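Local coordinates for endoglucanase (Clostridium thermocellum, PDB 2E4T), which hydrolyses internal beta-1,4-glucan bonds in cellulose and xyloglucan, this chain being the glycoside hydrolase family 44 part of a larger protein, at residues T48-N56 / D150-F161; P103-A112 / I178-E186. All blocks are in the same frame, centred on the assembly; numbering follows the deposited sequence.

From the N terminus, the chain passes 48-56, a loop after strand 40-43, and then 103-112, which carries strand 104-109. Contact 1 closes where 150-161 returns to 48-56 across 93 intervening residues. Contact 2 closes further on, where 178-186 pairs with 103-112 across 65 residues. The segments alternate, so the two loops cross. Contact 2 joins neighbouring strands of the TIM barrel. Contact 1 ties the loop after barrel strand 40-43 to the calcium-binding loop and strand 155-157, and by packing to the start of helix 158-169. The contacts meet directly: T49 OG1 probably bonds D184 OD1, and Q110 NE2 probably bonds T48 O.

Contact 1. Residues T48-N56 / D150-F161. With CA (calcium ion), chain C.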
loop_
_atom_site.group_PDB
_atom_site.type_symbol
_atom_site.label_atom_id
_atom_site.label_comp_id
_atom_site.label_asym_id
_atom_site.label_seq_id
_atom_site.Cartn_x
_atom_site.Cartn_y
_atom_site.Cartn_z
ATOM N N THR A 48 4.406 14.549 4.334
ATOM C CA THR A 48 4.912 14.042 5.588
ATOM C C THR A 48 6.437 14.200 5.769
ATOM O O THR A 48 6.908 14.124 6.892
ATOM C CB THR A 48 4.478 12.585 5.835
ATOM O OG1 THR A 48 5.083 11.711 4.895
ATOM C CG2 THR A 48 2.956 12.474 5.819
ATOM N N THR A 49 7.168 14.503 4.685
ATOM C CA THR A 49 8.624 14.603 4.813
ATOM C C THR A 49 9.059 15.723 5.766
ATOM O O THR A 49 9.965 15.557 6.571
ATOM C CB THR A 49 9.229 14.795 3.410
ATOM O OG1 THR A 49 8.999 13.613 2.650
ATOM C CG2 THR A 49 10.733 15.128 3.499
ATOM N N GLY A 50 8.384 16.888 5.627
ATOM C CA GLY A 50 8.757 18.061 6.410
ATOM C C GLY A 50 7.830 18.343 7.581
ATOM O O GLY A 50 7.856 19.435 8.153
ATOM N N TYR A 51 6.971 17.371 7.939
ATOM C CA TYR A 51 6.070 17.518 9.072
ATOM C C TYR A 51 6.848 17.565 10.389
ATOM O O TYR A 51 7.675 16.695 10.661
ATOM C CB TYR A 51 5.101 16.311 9.097
ATOM C CG TYR A 51 4.262 16.249 10.367
ATOM C CD1 TYR A 51 3.242 17.179 10.607
ATOM C CD2 TYR A 51 4.535 15.291 11.343
ATOM C CE1 TYR A 51 2.499 17.131 11.767
ATOM C CE2 TYR A 51 3.797 15.249 12.528
ATOM C CZ TYR A 51 2.803 16.186 12.751
ATOM O OH TYR A 51 2.117 16.136 13.950
ATOM N N ASN A 52 6.542 18.591 11.206
ATOM C CA ASN A 52 7.182 18.788 12.497
ATOM C C ASN A 52 6.193 18.408 13.589
ATOM O O ASN A 52 5.221 19.122 13.826
ATOM C CB ASN A 52 7.587 20.252 12.623
ATOM C CG ASN A 52 8.308 20.564 13.908
ATOM O OD1 ASN A 52 8.218 19.818 14.888
ATOM N ND2 ASN A 52 9.039 21.688 13.902
ATOM N N TRP A 53 6.435 17.281 14.294
ATOM C CA TRP A 53 5.465 16.830 15.275
ATOM C C TRP A 53 5.314 17.824 16.450
ATOM O O TRP A 53 4.310 17.785 17.169
ATOM C CB TRP A 53 5.855 15.440 15.825
ATOM C CG TRP A 53 6.971 15.447 16.821
ATOM C CD1 TRP A 53 8.309 15.528 16.576
ATOM C CD2 TRP A 53 6.826 15.316 18.253
ATOM N NE1 TRP A 53 9.026 15.466 17.765
ATOM C CE2 TRP A 53 8.135 15.333 18.788
ATOM C CE3 TRP A 53 5.734 15.152 19.111
ATOM C CZ2 TRP A 53 8.368 15.162 20.168
ATOM C CZ3 TRP A 53 5.963 14.989 20.466
ATOM C CH2 TRP A 53 7.266 14.989 20.975
ATOM N N GLU A 54 6.328 18.672 16.666
ATOM C CA GLU A 54 6.251 19.557 17.831
ATOM C C GLU A 54 5.192 20.626 17.682
ATOM O O GLU A 54 4.611 21.057 18.674
ATOM C CB GLU A 54 7.606 20.222 18.091
ATOM C CG GLU A 54 8.740 19.232 18.313
ATOM C CD GLU A 54 10.057 19.921 18.693
ATOM O OE1 GLU A 54 10.182 21.175 18.490
ATOM O OE2 GLU A 54 10.984 19.230 19.189
ATOM N N ASN A 55 4.982 21.090 16.433
ATOM C CA ASN A 55 4.060 22.229 16.171
ATOM C C ASN A 55 3.093 21.970 15.047
ATOM O O ASN A 55 2.244 22.830 14.776
ATOM C CB ASN A 55 4.860 23.506 15.974
ATOM C CG ASN A 55 5.814 23.376 14.838
ATOM O OD1 ASN A 55 5.617 22.591 13.896
ATOM N ND2 ASN A 55 6.893 24.162 14.898
ATOM N N ASN A 56 3.163 20.805 14.379
ATOM C CA ASN A 56 2.232 20.384 13.322
ATOM C C ASN A 56 2.387 21.114 11.986
ATOM O O ASN A 56 1.577 20.835 11.085
ATOM C CB ASN A 56 0.780 20.384 13.784
ATOM C CG ASN A 56 0.605 19.495 14.978
ATOM O OD1 ASN A 56 0.730 18.254 14.879
ATOM N ND2 ASN A 56 0.339 20.092 16.125
ATOM N N ASP A 150 10.520 20.860 23.344
ATOM C CA ASP A 150 10.943 22.268 23.308
ATOM C C ASP A 150 10.839 22.826 21.917
ATOM O O ASP A 150 11.590 22.429 21.045
ATOM C CB ASP A 150 12.366 22.363 23.833
ATOM C CG ASP A 150 12.868 23.775 23.946
ATOM O OD1 ASP A 150 12.151 24.745 23.551
ATOM O OD2 ASP A 150 13.968 23.950 24.525
ATOM N N THR A 151 9.895 23.721 21.704
ATOM C CA THR A 151 9.690 24.289 20.403
ATOM C C THR A 151 10.686 25.425 20.125
ATOM O O THR A 151 10.726 25.928 18.986
ATOM C CB THR A 151 8.262 24.822 20.201
ATOM O OG1 THR A 151 7.992 25.711 21.296
ATOM C CG2 THR A 151 7.269 23.686 20.223
ATOM N N GLU A 152 11.508 25.807 21.096
ATOM C CA GLU A 152 12.374 26.980 20.939
ATOM C C GLU A 152 13.800 26.626 20.471
ATOM O O GLU A 152 14.588 27.513 20.066
ATOM C CB GLU A 152 12.336 27.807 22.234
ATOM C CG GLU A 152 10.876 28.233 22.599
ATOM C CD GLU A 152 10.100 28.825 21.379
ATOM O OE1 GLU A 152 10.573 29.830 20.778
ATOM O OE2 GLU A 152 9.033 28.277 20.983
ATOM N N ASP A 153 14.173 25.356 20.541
ATOM C CA ASP A 153 15.486 24.943 20.191
ATOM C C ASP A 153 15.532 24.637 18.704
ATOM O O ASP A 153 14.556 24.860 17.954
ATOM C CB ASP A 153 15.968 23.815 21.094
ATOM C CG ASP A 153 15.249 22.508 20.887
ATOM O OD1 ASP A 153 14.464 22.433 19.935
ATOM O OD2 ASP A 153 15.459 21.577 21.720
ATOM N N ASP A 154 16.684 24.172 18.260
ATOM C CA ASP A 154 16.971 24.018 16.828
ATOM C C ASP A 154 16.672 22.624 16.258
ATOM O O ASP A 154 16.881 22.402 15.059
ATOM C CB ASP A 154 18.454 24.347 16.537
ATOM C CG ASP A 154 18.810 25.787 16.831
ATOM O OD1 ASP A 154 17.876 26.618 16.882
ATOM O OD2 ASP A 154 20.030 26.061 16.944
ATOM N N TYR A 155 16.132 21.714 17.095
ATOM C CA TYR A 155 16.103 20.301 16.763
ATOM C C TYR A 155 14.742 19.709 17.012
ATOM O O TYR A 155 14.029 20.126 17.892
ATOM C CB TYR A 155 17.109 19.500 17.632
ATOM C CG TYR A 155 18.501 20.028 17.418
ATOM C CD1 TYR A 155 19.173 19.736 16.243
ATOM C CD2 TYR A 155 19.127 20.858 18.349
ATOM C CE1 TYR A 155 20.382 20.308 15.945
ATOM C CE2 TYR A 155 20.391 21.411 18.078
ATOM C CZ TYR A 155 20.989 21.141 16.879
ATOM O OH TYR A 155 22.209 21.716 16.674
ATOM N N VAL A 156 14.432 18.660 16.214
ATOM C CA VAL A 156 13.231 17.844 16.435
ATOM C C VAL A 156 13.699 16.385 16.471
ATOM O O VAL A 156 14.487 15.977 15.614
ATOM C CB VAL A 156 12.226 18.094 15.298
ATOM C CG1 VAL A 156 11.064 17.191 15.374
ATOM C CG2 VAL A 156 11.739 19.585 15.335
ATOM N N TYR A 157 13.233 15.633 17.468
ATOM C CA TYR A 157 13.784 14.312 17.723
ATOM C C TYR A 157 12.744 13.215 17.380
ATOM O O TYR A 157 11.623 13.224 17.908
ATOM C CB TYR A 157 14.179 14.173 19.204
ATOM C CG TYR A 157 15.239 15.186 19.565
ATOM C CD1 TYR A 157 16.547 14.996 19.179
ATOM C CD2 TYR A 157 14.928 16.348 20.285
ATOM C CE1 TYR A 157 17.537 15.915 19.503
ATOM C CE2 TYR A 157 15.916 17.292 20.586
ATOM C CZ TYR A 157 17.235 17.039 20.200
ATOM O OH TYR A 157 18.240 17.941 20.477
ATOM N N MET A 158 13.148 12.287 16.520
ATOM C CA MET A 158 12.205 11.227 16.136
ATOM C C MET A 158 11.886 10.260 17.263
ATOM O O MET A 158 10.723 9.842 17.391
ATOM C CB MET A 158 12.668 10.470 14.881
ATOM C CG MET A 158 12.652 11.315 13.618
ATOM S SD MET A 158 11.011 11.953 13.208
ATOM C CE MET A 158 11.119 13.631 13.814
ATOM N N ASP A 159 12.883 9.863 18.051
ATOM C CA ASP A 159 12.565 8.944 19.130
ATOM C C ASP A 159 11.618 9.607 20.162
ATOM O O ASP A 159 10.777 8.919 20.733
ATOM C CB ASP A 159 13.814 8.300 19.745
ATOM C CG ASP A 159 14.817 9.255 20.360
ATOM O OD1 ASP A 159 14.714 10.490 20.282
ATOM O OD2 ASP A 159 15.800 8.651 20.951
ATOM N N GLU A 160 11.761 10.920 20.386
ATOM C CA GLU A 160 10.889 11.613 21.300
ATOM C C GLU A 160 9.438 11.634 20.766
ATOM O O GLU A 160 8.474 11.492 21.530
ATOM C CB GLU A 160 11.417 13.019 21.565
ATOM C CG GLU A 160 10.678 13.706 22.706
ATOM C CD GLU A 160 11.362 15.011 23.103
ATOM O OE1 GLU A 160 11.591 15.882 22.201
ATOM O OE2 GLU A 160 11.679 15.169 24.317
ATOM N N PHE A 161 9.292 11.794 19.437
ATOM C CA PHE A 161 7.978 11.730 18.786
ATOM C C PHE A 161 7.365 10.330 19.029
ATOM O O PHE A 161 6.198 10.201 19.460
ATOM C CB PHE A 161 8.206 12.030 17.311
ATOM C CG PHE A 161 7.020 12.010 16.358
ATOM C CD1 PHE A 161 5.688 12.020 16.760
ATOM C CD2 PHE A 161 7.326 12.029 14.993
ATOM C CE1 PHE A 161 4.683 12.004 15.810
ATOM C CE2 PHE A 161 6.310 12.031 14.040
ATOM C CZ PHE A 161 4.996 12.023 14.450
HETATM CA CA CA C . 12.540 21.109 19.380
HETATM O O HOH W 1 11.394 16.540 19.439
HETATM O O HOH W 2 9.394 25.456 16.669
HETATM O O HOH W 3 13.504 19.748 21.077
HETATM O O HOH W 4 12.504 22.948 17.855
#
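W53 and F161 form the tight part of this contact. Their planes are nearly parallel, 5° apart, but offset, with little ring over ring. Each CB instead sits over the other's ring. W53 CB lies 3.5 Å from the centroid of the F161 ring. F161 CB lies 3.4 Å from the centroid of the W53 five-membered ring. These are reciprocal CH-pi contacts. W53 reaches this place with CG between its backbone N and carbonyl carbon (chi1 76°). E54 CG packs on the indole face opposite F161. V156 CG1 meets W53 CD1 at 3.4 Å, and E160 CG abuts the indole edge.

A calcium ion holds the other side. E54 extends to it and binds with both carboxylate oxygens, OE1 and OE2, each at 2.5 Å. D150 O, D153 OD1, Y155 O and two waters complete seven ligands. The ion gathers two carboxylates and two carbonyl oxygens, and probably offsets the repulsion between the E54 and D153 carboxylates. N52 OD1 accepts from E54 N at 2.8 Å in an Asx turn. A third water links the two halves: it donates to E54 OE2 and E160 OE1 and accepts from Y157 N. E160 OE2 is salt-bridged to K141.

Toward solvent the packing is looser. D150 is exposed, and T151 CG2 comes only to 4.1 Å from E54 CB. A water donates to T151 O and accepts weakly from N55 ND2.

Strand 155-157 pairs with strand 134-138. Helix 88-99 packs on Y51 and F161, and F161 also touches L109 of strand 104-109.

Contact 2. Residues P103-A112 / I178-E186; sequences PYTLITLQAA and IKGYSIDNE
D184 OD2 is gripped by two backbone amides, A111 N at 2.8 Å and A112 N at 3.1 Å. The A111 bond is nearly straight, 170° at the hydrogen, and uses the anti lone pair. The A112 amide comes from above the carboxylate plane. D184 thus fixes the loop that follows strand 104-109. Its OD1 accepts from N185 N, and T49 OG1 and W190 NE1 also bond it, so both carboxylate oxygens are bonded and the group is held against rotation.

Behind this loop the two strands run parallel in register. I107 N donates to G180 O, S182 N to I107 O, and L109 N to S182 O. L106, T108 and S182 point to the barrel interior; G180, on the same face, has no side chain. There T108 OG1 hydrogen-bonds F43 O. On the other face Y181 packs against I107 and L109, with L109 CD1 3.7 Å from Y181 CB.

At the opposite end K179 reaches across to the neighbouring strand. Its CB sits over one face of the Y104 ring, 3.6 Å from the centroid. The chain then runs extended and bends at the last torsion (chi4 69°). This brings K179 NZ to P103 O at 2.8 Å, nearly in line with the carbonyl. Y104 OH lies beside G180 CA, 3.4 Å away, and hydrogen-bonds E226 of strand 226-232, beyond 180-183.

The pair belongs to the eight-stranded parallel barrel. N185 and E186 follow at the C-terminal strand ends, where TIM barrels carry their active sites. Strands 40-43 and 226-232 flank it, and helices 88-99, 158-169 and 204-221 cover the I107 and Y181 face.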
loop_
_atom_site.group_PDB
_atom_site.type_symbol
_atom_site.label_atom_id
_atom_site.label_comp_id
_atom_site.label_asym_id
_atom_site.label_seq_id
_atom_site.Cartn_x
_atom_site.Cartn_y
_atom_site.Cartn_z
ATOM N N PRO A 103 -7.194 -1.849 12.106
ATOM C CA PRO A 103 -6.217 -2.492 13.009
ATOM C C PRO A 103 -4.794 -2.116 12.745
ATOM O O PRO A 103 -3.965 -2.434 13.588
ATOM C CB PRO A 103 -6.445 -3.976 12.751
ATOM C CG PRO A 103 -6.843 -4.051 11.319
ATOM C CD PRO A 103 -7.770 -2.828 11.131
ATOM N N TYR A 104 -4.451 -1.419 11.665
ATOM C CA TYR A 104 -3.061 -1.084 11.387
ATOM C C TYR A 104 -2.985 0.391 11.027
ATOM O O TYR A 104 -3.596 0.826 10.057
ATOM C CB TYR A 104 -2.477 -1.938 10.230
ATOM C CG TYR A 104 -0.977 -2.045 10.284
ATOM C CD1 TYR A 104 -0.367 -3.256 10.600
ATOM C CD2 TYR A 104 -0.137 -0.935 10.029
ATOM C CE1 TYR A 104 1.008 -3.380 10.731
ATOM C CE2 TYR A 104 1.245 -1.057 10.137
ATOM C CZ TYR A 104 1.809 -2.255 10.520
ATOM O OH TYR A 104 3.175 -2.297 10.695
ATOM N N THR A 105 -2.161 1.159 11.789
ATOM C CA THR A 105 -1.802 2.510 11.434
ATOM C C THR A 105 -0.302 2.551 11.181
ATOM O O THR A 105 0.494 2.054 11.997
ATOM C CB THR A 105 -2.168 3.475 12.559
ATOM O OG1 THR A 105 -3.596 3.448 12.720
ATOM C CG2 THR A 105 -1.739 4.906 12.226
ATOM N N LEU A 106 0.067 3.124 10.025
ATOM C CA LEU A 106 1.448 3.303 9.590
ATOM C C LEU A 106 1.738 4.808 9.542
ATOM O O LEU A 106 1.072 5.543 8.815
ATOM C CB LEU A 106 1.598 2.696 8.183
ATOM C CG LEU A 106 2.922 2.960 7.473
ATOM C CD1 LEU A 106 4.097 2.410 8.278
ATOM C CD2 LEU A 106 2.906 2.317 6.091
ATOM N N ILE A 107 2.679 5.249 10.408
ATOM C CA ILE A 107 3.006 6.670 10.510
ATOM C C ILE A 107 4.387 6.930 9.903
ATOM O O ILE A 107 5.381 6.327 10.313
ATOM C CB ILE A 107 2.982 7.113 12.001
ATOM C CG1 ILE A 107 1.585 6.959 12.595
ATOM C CG2 ILE A 107 3.523 8.540 12.163
ATOM C CD1 ILE A 107 0.459 7.670 11.865
ATOM N N THR A 108 4.431 7.898 8.989
ATOM C CA THR A 108 5.734 8.297 8.422
ATOM C C THR A 108 6.489 9.173 9.401
ATOM O O THR A 108 5.956 10.171 9.946
ATOM C CB THR A 108 5.518 9.015 7.115
ATOM O OG1 THR A 108 4.911 8.084 6.171
ATOM C CG2 THR A 108 6.839 9.490 6.505
ATOM N N LEU A 109 7.757 8.806 9.597
ATOM C CA LEU A 109 8.735 9.598 10.331
ATOM C C LEU A 109 9.653 10.307 9.313
ATOM O O LEU A 109 9.743 9.950 8.146
ATOM C CB LEU A 109 9.554 8.711 11.280
ATOM C CG LEU A 109 8.701 7.955 12.313
ATOM C CD1 LEU A 109 9.633 7.051 13.140
ATOM C CD2 LEU A 109 7.925 8.917 13.204
ATOM N N GLN A 110 10.353 11.345 9.834
ATOM C CA GLN A 110 11.022 12.312 8.982
ATOM C C GLN A 110 12.537 12.036 8.941
ATOM O O GLN A 110 13.217 12.056 9.974
ATOM C CB GLN A 110 10.746 13.714 9.564
ATOM C CG GLN A 110 9.282 14.124 9.408
ATOM C CD GLN A 110 8.285 13.273 10.183
ATOM O OE1 GLN A 110 8.444 13.054 11.403
ATOM N NE2 GLN A 110 7.242 12.795 9.484
ATOM N N ALA A 111 13.039 11.787 7.723
ATOM C CA ALA A 111 14.414 11.417 7.534
ATOM C C ALA A 111 15.174 12.288 6.535
ATOM O O ALA A 111 16.397 12.206 6.454
ATOM C CB ALA A 111 14.585 9.936 7.152
ATOM N N ALA A 112 14.483 13.107 5.738
ATOM C CA ALA A 112 15.159 13.902 4.712
ATOM C C ALA A 112 16.144 14.902 5.358
ATOM O O ALA A 112 17.120 15.282 4.702
ATOM C CB ALA A 112 14.165 14.621 3.830
ATOM N N ILE A 178 0.273 2.150 17.671
ATOM C CA ILE A 178 0.628 2.352 16.257
ATOM C C ILE A 178 1.628 1.256 15.884
ATOM O O ILE A 178 2.680 1.069 16.507
ATOM C CB ILE A 178 1.221 3.755 16.082
ATOM C CG1 ILE A 178 0.046 4.752 16.237
ATOM C CG2 ILE A 178 1.916 3.886 14.727
ATOM C CD1 ILE A 178 0.478 6.184 16.451
ATOM N N LYS A 179 1.282 0.466 14.848
ATOM C CA LYS A 179 2.042 -0.738 14.545
ATOM C C LYS A 179 3.274 -0.521 13.707
ATOM O O LYS A 179 4.233 -1.303 13.819
ATOM C CB LYS A 179 1.145 -1.819 13.914
ATOM C CG LYS A 179 0.218 -2.492 14.869
ATOM C CD LYS A 179 -0.651 -3.567 14.107
ATOM C CE LYS A 179 -1.487 -4.467 14.968
ATOM N NZ LYS A 179 -2.592 -3.730 15.607
ATOM N N GLY A 180 3.269 0.511 12.846
ATOM C CA GLY A 180 4.367 0.679 11.924
ATOM C C GLY A 180 4.766 2.120 11.731
ATOM O O GLY A 180 3.944 3.031 11.870
ATOM N N TYR A 181 6.062 2.288 11.391
ATOM C CA TYR A 181 6.605 3.579 11.042
ATOM C C TYR A 181 7.360 3.447 9.750
ATOM O O TYR A 181 8.077 2.467 9.503
ATOM C CB TYR A 181 7.571 4.092 12.134
ATOM C CG TYR A 181 6.870 4.333 13.454
ATOM C CD1 TYR A 181 6.132 5.488 13.667
ATOM C CD2 TYR A 181 6.879 3.354 14.449
ATOM C CE1 TYR A 181 5.439 5.699 14.876
ATOM C CE2 TYR A 181 6.179 3.532 15.626
ATOM C CZ TYR A 181 5.434 4.698 15.842
ATOM O OH TYR A 181 4.730 4.932 16.996
ATOM N N SER A 182 7.238 4.496 8.899
ATOM C CA SER A 182 7.966 4.548 7.635
ATOM C C SER A 182 9.166 5.480 7.733
ATOM O O SER A 182 9.095 6.544 8.382
ATOM C CB SER A 182 7.013 5.077 6.545
ATOM O OG SER A 182 7.603 5.226 5.270
ATOM N N ILE A 183 10.237 5.083 7.037
ATOM C CA ILE A 183 11.432 5.925 6.905
ATOM C C ILE A 183 11.128 6.980 5.781
ATOM O O ILE A 183 11.514 6.837 4.629
ATOM C CB ILE A 183 12.661 5.096 6.595
ATOM C CG1 ILE A 183 12.872 4.004 7.652
ATOM C CG2 ILE A 183 13.901 6.011 6.616
ATOM C CD1 ILE A 183 13.766 2.913 7.285
ATOM N N ASP A 184 10.375 8.006 6.170
ATOM C CA ASP A 184 10.081 9.098 5.222
ATOM C C ASP A 184 9.310 8.560 4.000
ATOM O O ASP A 184 8.522 7.598 4.125
ATOM C CB ASP A 184 11.373 9.887 4.911
ATOM C CG ASP A 184 11.172 11.345 4.585
ATOM O OD1 ASP A 184 10.627 11.625 3.486
ATOM O OD2 ASP A 184 11.569 12.209 5.418
ATOM N N ASN A 185 9.490 9.243 2.880
ATOM C CA ASN A 185 8.667 9.032 1.703
ATOM C C ASN A 185 9.537 9.377 0.481
ATOM O O ASN A 185 10.107 10.451 0.408
ATOM C CB ASN A 185 7.487 10.042 1.725
ATOM C CG ASN A 185 6.549 9.822 0.549
ATOM O OD1 ASN A 185 5.899 8.733 0.447
ATOM N ND2 ASN A 185 6.514 10.773 -0.375
ATOM N N GLU A 186 9.608 8.445 -0.474
ATOM C CA GLU A 186 10.185 8.709 -1.800
ATOM C C GLU A 186 11.521 9.438 -1.701
ATOM O O GLU A 186 11.718 10.520 -2.275
ATOM C CB GLU A 186 9.192 9.436 -2.718
ATOM C CG GLU A 186 7.932 8.576 -2.912
ATOM C CD GLU A 186 6.978 9.089 -3.940
ATOM O OE1 GLU A 186 7.129 10.234 -4.461
ATOM O OE2 GLU A 186 6.004 8.323 -4.247
HETATM O O HOH W 5 -1.862 0.303 14.542
#